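Local structure of aspartate--tRNA(Asp/Asn) ligase (Sulfolobus tokodaii, 1WYD) at residues Glu146-Glu151 against Arg201-Ala206; Tyr191-Ala196 against Pro392-Phe397; Ile38-Thr43 against Thr64-Ile69; Arg3-Ala8 against Pro12-Lys17. The protein aminoacylates both tRNA(Asp) and tRNA(Asn) with L-aspartate, first activating the amino acid with ATP and then transferring it to the acceptor end of the tRNA. All coordinates share one frame; numbering follows the deposited sequence.

Contact 1 (Glu146-Glu151 against Arg201-Ala206)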
loop_
_atom_site.group_PDB
_atom_site.type_symbol
_atom_site.label_atom_id
_atom_site.label_comp_id
_atom_site.label_asym_id
_atom_site.label_seq_id
_atom_site.Cartn_x
_atom_site.Cartn_y
_atom_site.Cartn_z
ATOM N N GLU B 146 -10.137 5.280 4.159
ATOM C CA GLU B 146 -10.963 6.071 5.078
ATOM C C GLU B 146 -12.245 5.345 5.488
ATOM O O GLU B 146 -12.504 5.172 6.675
ATOM C CB GLU B 146 -11.246 7.426 4.429
ATOM C CG GLU B 146 -12.182 8.340 5.175
ATOM C CD GLU B 146 -12.483 9.559 4.337
ATOM O OE1 GLU B 146 -12.005 10.661 4.695
ATOM O OE2 GLU B 146 -13.154 9.393 3.297
ATOM N N THR B 147 -13.001 4.854 4.499
ATOM C CA THR B 147 -14.221 4.107 4.739
ATOM C C THR B 147 -13.949 2.890 5.591
ATOM O O THR B 147 -14.738 2.559 6.502
ATOM C CB THR B 147 -14.876 3.670 3.410
ATOM O OG1 THR B 147 -15.228 4.835 2.673
ATOM C CG2 THR B 147 -16.259 3.030 3.657
ATOM N N LEU B 148 -12.823 2.229 5.299
ATOM C CA LEU B 148 -12.473 0.980 5.955
ATOM C C LEU B 148 -12.084 1.162 7.416
ATOM O O LEU B 148 -12.448 0.317 8.263
ATOM C CB LEU B 148 -11.382 0.248 5.155
ATOM C CG LEU B 148 -12.004 -0.431 3.950
ATOM C CD1 LEU B 148 -10.947 -0.609 2.872
ATOM C CD2 LEU B 148 -12.653 -1.747 4.354
ATOM N N TYR B 149 -11.346 2.247 7.704
ATOM C CA TYR B 149 -10.943 2.604 9.061
ATOM C C TYR B 149 -12.161 2.914 9.879
ATOM O O TYR B 149 -12.217 2.565 11.041
ATOM C CB TYR B 149 -10.054 3.866 9.107
ATOM C CG TYR B 149 -8.711 3.785 8.464
ATOM C CD1 TYR B 149 -7.859 2.702 8.703
ATOM C CD2 TYR B 149 -8.267 4.796 7.610
ATOM C CE1 TYR B 149 -6.598 2.629 8.092
ATOM C CE2 TYR B 149 -6.986 4.737 6.990
ATOM C CZ TYR B 149 -6.165 3.645 7.233
ATOM O OH TYR B 149 -4.888 3.561 6.648
ATOM N N LYS B 150 -13.142 3.569 9.263
ATOM C CA LYS B 150 -14.416 3.870 9.940
ATOM C C LYS B 150 -15.122 2.590 10.384
ATOM O O LYS B 150 -15.859 2.608 11.365
ATOM C CB LYS B 150 -15.336 4.693 9.038
ATOM C CG LYS B 150 -16.315 5.592 9.769
ATOM C CD LYS B 150 -17.492 6.106 8.866
ATOM C CE LYS B 150 -17.057 7.127 7.793
ATOM N NZ LYS B 150 -16.115 8.238 8.254
ATOM N N GLU B 151 -14.879 1.478 9.678
ATOM C CA GLU B 151 -15.538 0.209 10.021
ATOM C C GLU B 151 -14.637 -0.649 10.881
ATOM O O GLU B 151 -14.946 -1.802 11.188
ATOM C CB GLU B 151 -15.948 -0.559 8.778
ATOM C CG GLU B 151 -16.804 0.222 7.785
ATOM C CD GLU B 151 -18.215 0.480 8.300
ATOM O OE1 GLU B 151 -18.802 1.522 7.940
ATOM O OE2 GLU B 151 -18.737 -0.357 9.064
ATOM N N ARG B 201 -10.992 -8.038 10.839
ATOM C CA ARG B 201 -11.296 -7.084 9.763
ATOM C C ARG B 201 -10.051 -6.520 9.125
ATOM O O ARG B 201 -9.402 -5.708 9.737
ATOM C CB ARG B 201 -12.205 -5.942 10.288
ATOM C CG ARG B 201 -13.542 -6.461 10.845
ATOM C CD ARG B 201 -14.617 -5.345 11.103
ATOM N NE ARG B 201 -15.994 -5.867 11.231
ATOM C CZ ARG B 201 -17.074 -5.106 11.513
ATOM N NH1 ARG B 201 -16.942 -3.793 11.755
ATOM N NH2 ARG B 201 -18.282 -5.666 11.575
ATOM N N VAL B 202 -9.744 -6.911 7.877
ATOM C CA VAL B 202 -8.437 -6.555 7.288
ATOM C C VAL B 202 -8.506 -6.065 5.853
ATOM O O VAL B 202 -9.265 -6.556 5.080
ATOM C CB VAL B 202 -7.496 -7.777 7.327
ATOM C CG1 VAL B 202 -7.206 -8.144 8.747
ATOM C CG2 VAL B 202 -8.115 -8.958 6.544
ATOM N N PHE B 203 -7.699 -5.105 5.477
ATOM C CA PHE B 203 -7.535 -4.875 4.045
ATOM C C PHE B 203 -6.058 -4.860 3.620
ATOM O O PHE B 203 -5.173 -4.659 4.450
ATOM C CB PHE B 203 -8.175 -3.598 3.587
ATOM C CG PHE B 203 -7.582 -2.347 4.180
ATOM C CD1 PHE B 203 -8.001 -1.853 5.446
ATOM C CD2 PHE B 203 -6.702 -1.575 3.434
ATOM C CE1 PHE B 203 -7.446 -0.683 5.969
ATOM C CE2 PHE B 203 -6.202 -0.399 3.945
ATOM C CZ PHE B 203 -6.603 0.058 5.210
ATOM N N GLU B 204 -5.835 -4.983 2.310
ATOM C CA GLU B 204 -4.528 -4.739 1.761
ATOM C C GLU B 204 -4.652 -4.145 0.361
ATOM O O GLU B 204 -5.479 -4.562 -0.441
ATOM C CB GLU B 204 -3.742 -6.064 1.822
ATOM C CG GLU B 204 -2.663 -6.269 0.774
ATOM C CD GLU B 204 -1.655 -7.353 1.138
ATOM O OE1 GLU B 204 -2.049 -8.443 1.586
ATOM O OE2 GLU B 204 -0.467 -7.125 0.954
ATOM N N VAL B 205 -3.857 -3.135 0.077
ATOM C CA VAL B 205 -3.744 -2.614 -1.273
ATOM C C VAL B 205 -2.278 -2.925 -1.631
ATOM O O VAL B 205 -1.370 -2.475 -0.928
ATOM C CB VAL B 205 -3.954 -1.078 -1.321
ATOM C CG1 VAL B 205 -4.045 -0.595 -2.731
ATOM C CG2 VAL B 205 -5.230 -0.656 -0.599
ATOM N N ALA B 206 -2.044 -3.669 -2.705
ATOM C CA ALA B 206 -0.668 -4.142 -2.976
ATOM C C ALA B 206 -0.569 -4.821 -4.327
ATOM O O ALA B 206 -1.589 -5.265 -4.882
ATOM C CB ALA B 206 -0.238 -5.092 -1.911
#

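Contact 2 (Tyr191-Ala196 against Pro392-Phe397)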
loop_
_atom_site.group_PDB
_atom_site.type_symbol
_atom_site.label_atom_id
_atom_site.label_comp_id
_atom_site.label_asym_id
_atom_site.label_seq_id
_atom_site.Cartn_x
_atom_site.Cartn_y
_atom_site.Cartn_z
ATOM N N TYR B 191 -3.945 -15.584 2.729
ATOM C CA TYR B 191 -3.364 -14.856 3.849
ATOM C C TYR B 191 -4.338 -13.894 4.520
ATOM O O TYR B 191 -4.300 -13.746 5.755
ATOM C CB TYR B 191 -2.072 -14.190 3.434
ATOM C CG TYR B 191 -0.992 -15.237 3.108
ATOM C CD1 TYR B 191 -0.775 -15.655 1.787
ATOM C CD2 TYR B 191 -0.240 -15.840 4.121
ATOM C CE1 TYR B 191 0.199 -16.624 1.474
ATOM C CE2 TYR B 191 0.728 -16.810 3.826
ATOM C CZ TYR B 191 0.935 -17.198 2.494
ATOM O OH TYR B 191 1.879 -18.157 2.176
ATOM N N LYS B 192 -5.226 -13.285 3.736
ATOM C CA LYS B 192 -6.155 -12.305 4.287
ATOM C C LYS B 192 -7.267 -13.037 5.021
ATOM O O LYS B 192 -7.760 -12.560 6.039
ATOM C CB LYS B 192 -6.679 -11.333 3.206
ATOM C CG LYS B 192 -7.532 -11.958 2.149
ATOM C CD LYS B 192 -7.840 -10.995 1.021
ATOM C CE LYS B 192 -8.948 -11.596 0.138
ATOM N NZ LYS B 192 -9.344 -10.765 -1.001
ATOM N N GLU B 193 -7.613 -14.234 4.549
ATOM C CA GLU B 193 -8.538 -15.089 5.292
ATOM C C GLU B 193 -7.935 -15.406 6.639
ATOM O O GLU B 193 -8.605 -15.289 7.664
ATOM C CB GLU B 193 -8.841 -16.374 4.537
ATOM C CG GLU B 193 -9.504 -16.149 3.184
ATOM C CD GLU B 193 -10.204 -17.392 2.653
ATOM O OE1 GLU B 193 -10.941 -18.054 3.425
ATOM O OE2 GLU B 193 -10.053 -17.692 1.445
ATOM N N LEU B 194 -6.655 -15.789 6.624
ATOM C CA LEU B 194 -5.924 -16.115 7.830
ATOM C C LEU B 194 -5.919 -14.959 8.814
ATOM O O LEU B 194 -6.153 -15.166 10.017
ATOM C CB LEU B 194 -4.456 -16.512 7.514
ATOM C CG LEU B 194 -4.256 -17.826 6.736
ATOM C CD1 LEU B 194 -2.829 -18.296 6.866
ATOM C CD2 LEU B 194 -5.228 -18.921 7.168
ATOM N N MET B 195 -5.594 -13.770 8.307
ATOM C CA MET B 195 -5.505 -12.583 9.138
ATOM C C MET B 195 -6.900 -12.139 9.553
ATOM O O MET B 195 -7.043 -11.489 10.577
ATOM C CB MET B 195 -4.809 -11.433 8.415
ATOM C CG MET B 195 -3.368 -11.692 8.087
ATOM S SD MET B 195 -2.372 -11.782 9.530
ATOM C CE MET B 195 -2.236 -10.073 9.927
ATOM N N ALA B 196 -7.922 -12.483 8.770
ATOM C CA ALA B 196 -9.284 -12.255 9.236
ATOM C C ALA B 196 -9.562 -13.204 10.409
ATOM O O ALA B 196 -10.416 -12.916 11.278
ATOM C CB ALA B 196 -10.264 -12.472 8.125
ATOM N N PRO B 392 -13.319 -18.614 11.587
ATOM C CA PRO B 392 -14.701 -18.137 11.672
ATOM C C PRO B 392 -15.345 -18.058 10.291
ATOM O O PRO B 392 -14.635 -18.138 9.274
ATOM C CB PRO B 392 -14.527 -16.722 12.240
ATOM C CG PRO B 392 -13.264 -16.247 11.642
ATOM C CD PRO B 392 -12.360 -17.488 11.606
ATOM N N PRO B 393 -16.658 -17.863 10.230
ATOM C CA PRO B 393 -17.285 -17.554 8.954
ATOM C C PRO B 393 -16.757 -16.203 8.547
ATOM O O PRO B 393 -16.673 -15.274 9.355
ATOM C CB PRO B 393 -18.767 -17.471 9.302
ATOM C CG PRO B 393 -18.880 -18.220 10.595
ATOM C CD PRO B 393 -17.635 -17.867 11.330
ATOM N N HIS B 394 -16.365 -16.096 7.295
ATOM C CA HIS B 394 -15.858 -14.841 6.790
ATOM C C HIS B 394 -16.248 -14.667 5.330
ATOM O O HIS B 394 -16.801 -15.574 4.717
ATOM C CB HIS B 394 -14.336 -14.746 6.994
ATOM C CG HIS B 394 -13.575 -15.879 6.387
ATOM N ND1 HIS B 394 -13.689 -17.177 6.835
ATOM C CD2 HIS B 394 -12.674 -15.906 5.376
ATOM C CE1 HIS B 394 -12.883 -17.951 6.127
ATOM N NE2 HIS B 394 -12.258 -17.201 5.235
ATOM N N ALA B 395 -15.953 -13.483 4.791
ATOM C CA ALA B 395 -16.283 -13.124 3.414
ATOM C C ALA B 395 -15.362 -12.009 3.008
ATOM O O ALA B 395 -14.941 -11.208 3.854
ATOM C CB ALA B 395 -17.762 -12.656 3.302
ATOM N N GLY B 396 -15.037 -11.947 1.718
ATOM C CA GLY B 396 -14.181 -10.880 1.254
ATOM C C GLY B 396 -14.299 -10.599 -0.212
ATOM O O GLY B 396 -15.009 -11.287 -0.939
ATOM N N PHE B 397 -13.589 -9.571 -0.645
ATOM C CA PHE B 397 -13.518 -9.244 -2.064
ATOM C C PHE B 397 -12.155 -8.660 -2.465
ATOM O O PHE B 397 -11.319 -8.294 -1.628
ATOM C CB PHE B 397 -14.627 -8.245 -2.441
ATOM C CG PHE B 397 -14.456 -6.876 -1.819
ATOM C CD1 PHE B 397 -15.304 -6.460 -0.790
ATOM C CD2 PHE B 397 -13.496 -5.996 -2.294
ATOM C CE1 PHE B 397 -15.157 -5.211 -0.218
ATOM C CE2 PHE B 397 -13.315 -4.763 -1.732
ATOM C CZ PHE B 397 -14.146 -4.353 -0.695
#

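Contact 3 (Ile38-Thr43 against Thr64-Ile69)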
loop_
_atom_site.group_PDB
_atom_site.type_symbol
_atom_site.label_atom_id
_atom_site.label_comp_id
_atom_site.label_asym_id
_atom_site.label_seq_id
_atom_site.Cartn_x
_atom_site.Cartn_y
_atom_site.Cartn_z
ATOM N N ILE B 38 4.539 30.051 -20.408
ATOM C CA ILE B 38 3.629 29.267 -19.602
ATOM C C ILE B 38 4.514 28.315 -18.764
ATOM O O ILE B 38 5.271 27.483 -19.296
ATOM C CB ILE B 38 2.552 28.500 -20.437
ATOM C CG1 ILE B 38 1.759 29.392 -21.403
ATOM C CG2 ILE B 38 1.572 27.743 -19.528
ATOM C CD1 ILE B 38 1.264 30.726 -20.869
ATOM N N LEU B 39 4.442 28.488 -17.451
ATOM C CA LEU B 39 5.163 27.656 -16.509
ATOM C C LEU B 39 4.224 26.617 -15.930
ATOM O O LEU B 39 3.008 26.863 -15.805
ATOM C CB LEU B 39 5.774 28.518 -15.400
ATOM C CG LEU B 39 6.682 27.846 -14.379
ATOM C CD1 LEU B 39 8.063 27.574 -14.970
ATOM C CD2 LEU B 39 6.787 28.765 -13.173
ATOM N N ARG B 40 4.774 25.445 -15.592
ATOM C CA ARG B 40 3.999 24.347 -14.991
ATOM C C ARG B 40 4.644 23.901 -13.697
ATOM O O ARG B 40 5.863 23.731 -13.643
ATOM C CB ARG B 40 3.943 23.137 -15.925
ATOM C CG ARG B 40 3.035 22.053 -15.398
ATOM C CD ARG B 40 3.198 20.695 -16.026
ATOM N NE ARG B 40 3.748 20.844 -17.351
ATOM C CZ ARG B 40 4.928 20.339 -17.711
ATOM N NH1 ARG B 40 5.616 19.604 -16.847
ATOM N NH2 ARG B 40 5.379 20.568 -18.944
ATOM N N ASP B 41 3.825 23.719 -12.672
ATOM C CA ASP B 41 4.217 23.157 -11.381
ATOM C C ASP B 41 3.112 22.204 -11.001
ATOM O O ASP B 41 2.167 22.024 -11.784
ATOM C CB ASP B 41 4.535 24.229 -10.302
ATOM C CG ASP B 41 3.273 24.913 -9.683
ATOM O OD1 ASP B 41 3.461 25.914 -8.947
ATOM O OD2 ASP B 41 2.091 24.542 -9.836
ATOM N N LYS B 42 3.205 21.587 -9.828
ATOM C CA LYS B 42 2.233 20.539 -9.487
ATOM C C LYS B 42 0.784 21.069 -9.347
ATOM O O LYS B 42 -0.150 20.289 -9.447
ATOM C CB LYS B 42 2.702 19.701 -8.274
ATOM C CG LYS B 42 2.087 20.078 -6.939
ATOM C CD LYS B 42 2.745 19.422 -5.721
ATOM C CE LYS B 42 2.074 18.105 -5.342
ATOM N NZ LYS B 42 0.705 18.253 -4.753
ATOM N N THR B 43 0.593 22.378 -9.117
ATOM C CA THR B 43 -0.788 22.946 -9.022
ATOM C C THR B 43 -1.421 23.351 -10.345
ATOM O O THR B 43 -2.637 23.522 -10.426
ATOM C CB THR B 43 -0.865 24.161 -8.089
ATOM O OG1 THR B 43 -0.049 25.223 -8.612
ATOM C CG2 THR B 43 -0.330 23.836 -6.703
ATOM N N THR B 64 14.095 26.335 -23.096
ATOM C CA THR B 64 13.528 25.345 -23.993
ATOM C C THR B 64 12.476 24.646 -23.220
ATOM O O THR B 64 12.538 24.636 -21.992
ATOM C CB THR B 64 14.599 24.324 -24.382
ATOM O OG1 THR B 64 15.089 23.674 -23.187
ATOM C CG2 THR B 64 15.809 25.066 -24.938
ATOM N N GLN B 65 11.531 24.024 -23.917
ATOM C CA GLN B 65 10.426 23.354 -23.244
ATOM C C GLN B 65 10.960 22.204 -22.394
ATOM O O GLN B 65 11.916 21.497 -22.787
ATOM C CB GLN B 65 9.387 22.872 -24.253
ATOM C CG GLN B 65 8.775 23.993 -25.066
ATOM C CD GLN B 65 7.718 23.453 -26.026
ATOM O OE1 GLN B 65 6.591 23.159 -25.621
ATOM N NE2 GLN B 65 8.078 23.304 -27.282
ATOM N N GLU B 66 10.351 22.067 -21.220
ATOM C CA GLU B 66 10.665 21.077 -20.169
ATOM C C GLU B 66 11.911 21.349 -19.322
ATOM O O GLU B 66 12.192 20.598 -18.393
ATOM C CB GLU B 66 10.603 19.613 -20.663
ATOM C CG GLU B 66 9.207 19.078 -21.020
ATOM C CD GLU B 66 8.081 19.462 -20.051
ATOM O OE1 GLU B 66 7.207 20.243 -20.476
ATOM O OE2 GLU B 66 8.045 18.990 -18.883
ATOM N N SER B 67 12.645 22.415 -19.609
ATOM C CA SER B 67 13.639 22.912 -18.655
ATOM C C SER B 67 12.999 23.332 -17.343
ATOM O O SER B 67 11.834 23.798 -17.287
ATOM C CB SER B 67 14.374 24.105 -19.218
ATOM O OG SER B 67 14.937 23.774 -20.465
ATOM N N VAL B 68 13.760 23.166 -16.279
ATOM C CA VAL B 68 13.263 23.471 -14.958
ATOM C C VAL B 68 13.817 24.822 -14.554
ATOM O O VAL B 68 15.042 25.028 -14.568
ATOM C CB VAL B 68 13.688 22.379 -13.960
ATOM C CG1 VAL B 68 13.322 22.758 -12.565
ATOM C CG2 VAL B 68 13.109 21.006 -14.374
ATOM N N ILE B 69 12.918 25.754 -14.220
ATOM C CA ILE B 69 13.364 27.080 -13.844
ATOM C C ILE B 69 12.811 27.568 -12.509
ATOM O O ILE B 69 11.800 27.071 -12.004
ATOM C CB ILE B 69 13.125 28.169 -14.995
ATOM C CG1 ILE B 69 11.637 28.523 -15.194
ATOM C CG2 ILE B 69 13.766 27.779 -16.274
ATOM C CD1 ILE B 69 11.425 29.673 -16.165
#

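Contact 4 (Arg3-Ala8 against Pro12-Lys17)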
loop_
_atom_site.group_PDB
_atom_site.type_symbol
_atom_site.label_atom_id
_atom_site.label_comp_id
_atom_site.label_asym_id
_atom_site.label_seq_id
_atom_site.Cartn_x
_atom_site.Cartn_y
_atom_site.Cartn_z
ATOM N N ARG B 3 10.971 28.090 -4.244
ATOM C CA ARG B 3 9.858 28.950 -4.562
ATOM C C ARG B 3 9.325 29.496 -3.263
ATOM O O ARG B 3 9.629 28.952 -2.213
ATOM C CB ARG B 3 8.752 28.148 -5.238
ATOM C CG ARG B 3 8.536 26.788 -4.630
ATOM C CD ARG B 3 7.249 26.222 -4.981
ATOM N NE ARG B 3 7.218 25.668 -6.343
ATOM C CZ ARG B 3 7.246 24.365 -6.625
ATOM N NH1 ARG B 3 7.366 23.472 -5.647
ATOM N NH2 ARG B 3 7.143 23.953 -7.869
ATOM N N SER B 4 8.515 30.553 -3.355
ATOM C CA SER B 4 7.704 31.020 -2.236
ATOM C C SER B 4 6.274 30.527 -2.417
ATOM O O SER B 4 5.624 30.161 -1.439
ATOM C CB SER B 4 7.737 32.555 -2.116
ATOM O OG SER B 4 6.913 33.167 -3.109
ATOM N N HIS B 5 5.771 30.527 -3.651
ATOM C CA HIS B 5 4.390 30.085 -3.891
ATOM C C HIS B 5 4.275 29.088 -5.042
ATOM O O HIS B 5 5.029 29.142 -6.024
ATOM C CB HIS B 5 3.416 31.276 -4.121
ATOM C CG HIS B 5 3.338 32.245 -2.969
ATOM N ND1 HIS B 5 4.376 33.086 -2.625
ATOM C CD2 HIS B 5 2.346 32.496 -2.079
ATOM C CE1 HIS B 5 4.034 33.803 -1.572
ATOM N NE2 HIS B 5 2.805 33.465 -1.222
ATOM N N PHE B 6 3.331 28.172 -4.907
ATOM C CA PHE B 6 2.849 27.395 -6.029
ATOM C C PHE B 6 1.976 28.288 -6.885
ATOM O O PHE B 6 1.315 29.193 -6.368
ATOM C CB PHE B 6 2.013 26.237 -5.525
ATOM C CG PHE B 6 2.826 25.099 -4.993
ATOM C CD1 PHE B 6 3.057 24.979 -3.615
ATOM C CD2 PHE B 6 3.355 24.139 -5.860
ATOM C CE1 PHE B 6 3.811 23.908 -3.101
ATOM C CE2 PHE B 6 4.122 23.062 -5.358
ATOM C CZ PHE B 6 4.339 22.952 -3.968
ATOM N N ILE B 7 1.947 28.030 -8.187
ATOM C CA ILE B 7 1.261 28.919 -9.113
ATOM C C ILE B 7 -0.158 29.214 -8.632
ATOM O O ILE B 7 -0.563 30.371 -8.550
ATOM C CB ILE B 7 1.271 28.332 -10.541
ATOM C CG1 ILE B 7 2.676 28.466 -11.155
ATOM C CG2 ILE B 7 0.183 28.965 -11.423
ATOM C CD1 ILE B 7 3.031 27.342 -12.121
ATOM N N ALA B 8 -0.877 28.156 -8.286
ATOM C CA ALA B 8 -2.270 28.217 -7.879
ATOM C C ALA B 8 -2.511 28.997 -6.559
ATOM O O ALA B 8 -3.633 29.404 -6.282
ATOM C CB ALA B 8 -2.836 26.789 -7.776
ATOM N N PRO B 12 -5.615 37.483 -7.597
ATOM C CA PRO B 12 -5.592 38.919 -7.959
ATOM C C PRO B 12 -5.245 39.801 -6.767
ATOM O O PRO B 12 -4.582 40.828 -6.950
ATOM C CB PRO B 12 -7.010 39.207 -8.457
ATOM C CG PRO B 12 -7.580 37.871 -8.881
ATOM C CD PRO B 12 -6.803 36.796 -8.146
ATOM N N GLU B 13 -5.642 39.365 -5.567
ATOM C CA GLU B 13 -5.272 40.017 -4.311
ATOM C C GLU B 13 -3.769 40.019 -4.020
ATOM O O GLU B 13 -3.365 40.234 -2.878
ATOM C CB GLU B 13 -6.032 39.374 -3.138
ATOM C CG GLU B 13 -6.618 40.388 -2.156
ATOM C CD GLU B 13 -7.503 39.765 -1.076
ATOM O OE1 GLU B 13 -7.770 40.450 -0.057
ATOM O OE2 GLU B 13 -7.938 38.598 -1.239
ATOM N N TYR B 14 -2.950 39.780 -5.048
ATOM C CA TYR B 14 -1.488 39.698 -4.906
ATOM C C TYR B 14 -0.784 40.751 -5.759
ATOM O O TYR B 14 0.460 40.808 -5.800
ATOM C CB TYR B 14 -0.978 38.312 -5.300
ATOM C CG TYR B 14 -0.836 37.332 -4.159
ATOM C CD1 TYR B 14 -1.773 36.314 -3.977
ATOM C CD2 TYR B 14 0.248 37.397 -3.273
ATOM C CE1 TYR B 14 -1.653 35.388 -2.936
ATOM C CE2 TYR B 14 0.376 36.472 -2.217
ATOM C CZ TYR B 14 -0.584 35.472 -2.057
ATOM O OH TYR B 14 -0.487 34.555 -1.028
ATOM N N ASP B 15 -1.594 41.574 -6.429
ATOM C CA ASP B 15 -1.117 42.651 -7.307
ATOM C C ASP B 15 -0.011 43.454 -6.636
ATOM O O ASP B 15 -0.073 43.766 -5.445
ATOM C CB ASP B 15 -2.292 43.575 -7.718
ATOM C CG ASP B 15 -2.009 44.410 -8.996
ATOM O OD1 ASP B 15 -0.955 45.087 -9.075
ATOM O OD2 ASP B 15 -2.813 44.481 -9.955
ATOM N N GLY B 16 1.011 43.760 -7.421
ATOM C CA GLY B 16 2.177 44.465 -6.932
ATOM C C GLY B 16 3.084 43.664 -6.019
ATOM O O GLY B 16 4.098 44.188 -5.576
ATOM N N LYS B 17 2.750 42.408 -5.732
ATOM C CA LYS B 17 3.588 41.637 -4.807
ATOM C C LYS B 17 4.684 40.780 -5.476
ATOM O O LYS B 17 4.521 40.312 -6.603
ATOM C CB LYS B 17 2.738 40.824 -3.813
ATOM C CG LYS B 17 3.274 40.786 -2.355
ATOM C CD LYS B 17 4.154 42.007 -1.962
ATOM C CE LYS B 17 5.654 41.634 -1.901
ATOM N NZ LYS B 17 6.494 42.596 -1.121
#

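Contact 1 (Glu146-Glu151 against Arg201-Ala206)
Phe203 projects from the strand into the side of helix 128-150 and meets two residues there. Leu148 covers one face of its ring: CD1 of Leu148 lies 4.3 Å from the ring centroid of Phe203, a CH-pi contact, displaced toward its CG rim, while Leu148 CB approaches Phe203 CD1 at 4.0 Å. Tyr149 is met by the far edge. Phe203 CZ comes within 3.9 Å of Tyr149 CE1 in an offset edge-to-face pair, with the planes 67° apart. The first torsion of Phe203 (chi1 64°) sets CG between the backbone N and the carbonyl carbon and carries the ring across to the helix. Farther along, Arg201 reaches out extended, and its NH1 donates to Glu151 O over 2.9 Å, nearly in the guanidinium plane and in the carbonyl plane. Next comes helix 235-256, whose Leu241 and Ile245 pack on Leu148, and Lys142 of the second subunit, which makes a cation-pi contact with Tyr149. In class II terms this is the motif 1 helix laid on the first strand of motif 2, at the dimer interface. The chemistry is thus an apolar, aromatic core with one charged donor at its margin, which satisfies the backbone carbonyl of Glu151.

Contact 2 (Tyr191-Ala196 against Pro392-Phe397)
Glu193 and His394 make the main polar link: His394 NE2 donates to Glu193 OE1 almost straight, at 165°. The modelled length of 2.4 Å between these two atoms is shorter than such a bond should be, so the exact length is doubtful. The oxygen arrives at the edge of the imidazole, with carboxylate and ring planes turned 49° apart. At the other nitrogen, His394 ND1 donates to Pro392 O at 2.8 Å, so the ring is held from two directions and its rotation is fixed. Glu193 OE2 is bonded in turn to Gln189. Lys192, stretched out beyond CG, brings NZ within 3.2 Å of Phe397 O, a weak bond; its stronger partner is Asp227, a salt bridge. Packing is lighter: Ala196 O lies 4.4 Å from Pro392 CG, and Ala196 faces the strand near His394. Lys192 falls in the region predicted to bind aspartate, and His394 packs on Arg359, a predicted aspartate ligand, consistent with a contact at the wall of the amino acid pocket. Helix 189-199 lies against the central class II sheet here. Strand 394-400, the strand of motif 3, runs between strands 222-231 and 351-358, and Glu229 of the former touches Glu193, Ala196 and His394.

Contact 3 (Ile38-Thr43 against Thr64-Ile69)
In the OB-fold domain, strands 34-41 and 68-77 both pair with strand 18-31, and Arg40, on strand 34-41, reaches past strand 18-31 to Glu66 in the turn that leads into strand 68-77, forming a buried salt bridge that packs on Trp24. The bridge is two-pronged and flat. Arg40 NH1 donates to Glu66 OE2 at 3.2 Å, on the syn lone pair and in the guanidinium plane, while Arg40 NH2 faces Glu66 OE1 at a modelled 2.4 Å, too short to be trusted as a length. Guanidinium and carboxylate lie only 5° from coplanar. The Arg40 chain leaves with CG opposite the backbone N (chi1 -174°) and bends at chi3, and Glu66 folds at chi2 to meet it. Each charge has a further partner: Arg40 NE bonds His26 ND1, and Glu66 OE2 also pairs with Arg126. A leucine in place of Arg40 would probably cost Glu66 the two-pronged grip that holds its carboxylate flat and leave His26 ND1 without that donor. The apolar link is Leu39 CD1 against Ile69 CG1, 3.7 Å apart, with the two side chains at an oblique angle. At the other end, an Asx turn closes strand 34-41: Asp41 OD2 accepts Thr43 N at 2.7 Å from above the carboxylate plane and Thr43 OG1 at 2.6 Å on its syn lone pair.

Contact 4 (Arg3-Ala8 against Pro12-Lys17)
His5 and Tyr14 reach toward each other from opposite directions, and the contact between the two segments is made by this ring pair. It is an oblique meeting, with centroids 5.4 Å apart and planes at 75°. The nearest atoms are His5 NE2 and Tyr14 OH, 3.5 Å apart, and Tyr14 CE2 follows at 4.0 Å from His5 NE2. An alanine at the Tyr14 position would take away the whole phenol, and is likely to leave the NE2 and CD2 corner of the His5 ring without its neighbour from 12-17. Polar contacts hold the other end of that imidazole: Ser4 OG and His5 ND1 lie 2.6 Å apart in a hydrogen bond at the ring edge, and Ser4 OG also bonds Ile20 N. Both segments belong to the N-terminal loop that leads into strand 18-31, the first strand of the OB-fold barrel, and backbone bonds from Ser4 and His5 to Ile20 lay this loop along it. Backbone bonds also shape 12-17. A 3-10 segment, with Asp15 N on Pro12 O at 3.1 Å, runs into a type II turn closed by Lys17 N on Tyr14 O at 2.8 Å, where Gly16 takes the positive phi. Arg3 lays CD over the face of the Phe6 ring, and Arg3 NH1 makes a salt bridge to Glu200 of the second subunit.

How the contacts relate
Contacts 1 and 2 belong to the catalytic domain and reach the same eight-stranded sheet. Helix 189-199 runs on into strand 201-209, and Val202 of contact 1 packs on Lys192 and Met195 of contact 2. Contact 2 is buried and polar beside the predicted aspartate site, whereas the partly buried contact 1 is mostly aromatic. Contacts 3 and 4 lie in the N-terminal part, with centres about 48 and 52 Å from that of contact 2. Contact 3 is a buried ion pair, contact 4 a loose surface pair of rings. They touch where Asp41 and Thr43 probably accept hydrogen bonds from the backbone of Ile7 and Ala8. All four also touch the second subunit.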